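Local coordinates for ABC transporter substrate binding protein (Ribose) (Agrobacterium vitis S4, PDB 4WT7), which probably serves as the carbohydrate-binding component of an ABC transporter and holds the sugar alcohol D-allitol in this crystal, at residues V199-A202 / F203-T207. Residues are numbered along the deposited sequence; the frame is centred on the assembly and turned at random.
Sequences VQDA and FAQVT
Two successive turns of helix 198-212 meet here through an i to i+4 side-chain pair, Asp201 and Gln205, alongside the i to i+4 backbone hydrogen bonds of the alpha helix. Gln205 NE2 gives a hydrogen to Asp201 OD2 at 2.8 Å in a nearly straight bond. The oxygen is used on its syn side, and it lies close to the plane of the amide, although carboxylate and amide planes are turned 69° apart. Asp201 holds CG anti to its own backbone N (chi1 177°), whereas Gln205 places CG beside the backbone N (chi1 -70°), which with its extended chain sends the amide back along the helix to the carboxylate one turn earlier; its CG passes 3.3 Å from Asp201 O. The longer glutamine covers the rise that the short aspartate cannot. NE2 also donates to Arg192 O, so two acceptors fix the rotation of the amide and tie the helix to the chain leading into it.

The fold is that of a two-domain periplasmic binding protein, and this helix packs against the sheet containing strand 153-158, beside helix 227-240. Small Ala202 and branched Val206, both buried, rest on Phe158, and Val206 N bonds to Ala202 O at 2.9 Å. On the flank toward helix 227-240, Val199 touches Ile228 and Gln235, while Phe203 and Thr207 both touch the small side chain of Ala236. Phe203 N meets Val199 O at 2.8 Å. Phe203 O in turn accepts twice from Thr207, one turn further along: from its backbone N and, at 2.7 Å, from OG1, the two donors arriving from opposite faces of the carbonyl plane. Threonine suits this partly exposed place because its hydroxyl can turn back onto the helix. D-allitol lies about 12 Å from the side chain of Val199, and none of the residues here lines its pocket.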
loop_
_atom_site.group_PDB
_atom_site.type_symbol
_atom_site.label_atom_id
_atom_site.label_comp_id
_atom_site.label_asym_id
_atom_site.label_seq_id
_atom_site.Cartn_x
_atom_site.Cartn_y
_atom_site.Cartn_z
ATOM N N VAL A 199 -2.810 5.853 13.213
ATOM C CA VAL A 199 -3.900 6.829 13.319
ATOM C C VAL A 199 -3.614 7.922 14.383
ATOM O O VAL A 199 -3.648 9.121 14.078
ATOM C CB VAL A 199 -5.261 6.138 13.577
ATOM C CG1 VAL A 199 -6.344 7.172 13.891
ATOM C CG2 VAL A 199 -5.667 5.297 12.378
ATOM N N GLN A 200 -3.292 7.489 15.604
ATOM C CA GLN A 200 -3.052 8.404 16.712
ATOM C C GLN A 200 -1.905 9.352 16.397
ATOM O O GLN A 200 -1.972 10.543 16.683
ATOM C CB GLN A 200 -2.797 7.620 18.013
ATOM C CG GLN A 200 -4.028 6.777 18.425
ATOM C CD GLN A 200 -3.896 6.124 19.811
ATOM O OE1 GLN A 200 -2.779 6.039 20.389
ATOM N NE2 GLN A 200 -5.045 5.665 20.360
ATOM N N ASP A 201 -0.872 8.811 15.763
ATOM C CA ASP A 201 0.301 9.579 15.370
ATOM C C ASP A 201 -0.001 10.589 14.267
ATOM O O ASP A 201 0.493 11.723 14.302
ATOM C CB ASP A 201 1.405 8.651 14.852
ATOM C CG ASP A 201 2.609 9.430 14.370
ATOM O OD1 ASP A 201 3.436 9.803 15.223
ATOM O OD2 ASP A 201 2.688 9.728 13.149
ATOM N N ALA A 202 -0.775 10.162 13.264
ATOM C CA ALA A 202 -1.098 11.028 12.146
ATOM C C ALA A 202 -1.999 12.178 12.653
ATOM O O ALA A 202 -1.806 13.359 12.315
ATOM C CB ALA A 202 -1.794 10.218 11.032
ATOM N N PHE A 203 -2.954 11.823 13.498
ATOM C CA PHE A 203 -3.785 12.811 14.180
ATOM C C PHE A 203 -2.945 13.906 14.900
ATOM O O PHE A 203 -3.188 15.113 14.754
ATOM C CB PHE A 203 -4.652 12.082 15.191
ATOM C CG PHE A 203 -5.671 12.946 15.839
ATOM C CD1 PHE A 203 -5.334 13.721 16.926
ATOM C CD2 PHE A 203 -6.951 12.987 15.350
ATOM C CE1 PHE A 203 -6.279 14.518 17.530
ATOM C CE2 PHE A 203 -7.900 13.785 15.931
ATOM C CZ PHE A 203 -7.571 14.552 17.019
ATOM N N ALA A 204 -1.957 13.468 15.681
ATOM C CA ALA A 204 -1.103 14.372 16.459
ATOM C C ALA A 204 -0.247 15.264 15.552
ATOM O O ALA A 204 -0.131 16.464 15.768
ATOM C CB ALA A 204 -0.199 13.545 17.419
ATOM N N GLN A 205 0.346 14.673 14.514
ATOM C CA GLN A 205 1.187 15.429 13.590
ATOM C C GLN A 205 0.393 16.492 12.828
ATOM O O GLN A 205 0.825 17.655 12.710
ATOM C CB GLN A 205 1.873 14.472 12.610
ATOM C CG GLN A 205 2.933 13.601 13.261
ATOM C CD GLN A 205 3.962 13.157 12.243
ATOM O OE1 GLN A 205 4.699 13.982 11.713
ATOM N NE2 GLN A 205 3.987 11.871 11.937
ATOM N N VAL A 206 -0.777 16.105 12.324
ATOM C CA VAL A 206 -1.630 17.054 11.648
ATOM C C VAL A 206 -2.107 18.106 12.650
ATOM O O VAL A 206 -2.058 19.307 12.363
ATOM C CB VAL A 206 -2.828 16.370 10.961
ATOM C CG1 VAL A 206 -3.791 17.406 10.374
ATOM C CG2 VAL A 206 -2.347 15.447 9.874
ATOM N N THR A 207 -2.543 17.686 13.836
ATOM C CA THR A 207 -2.956 18.678 14.838
ATOM C C THR A 207 -1.836 19.690 15.082
ATOM O O THR A 207 -2.069 20.899 15.155
ATOM C CB THR A 207 -3.307 18.057 16.178
ATOM O OG1 THR A 207 -4.420 17.184 16.024
ATOM C CG2 THR A 207 -3.697 19.150 17.187
#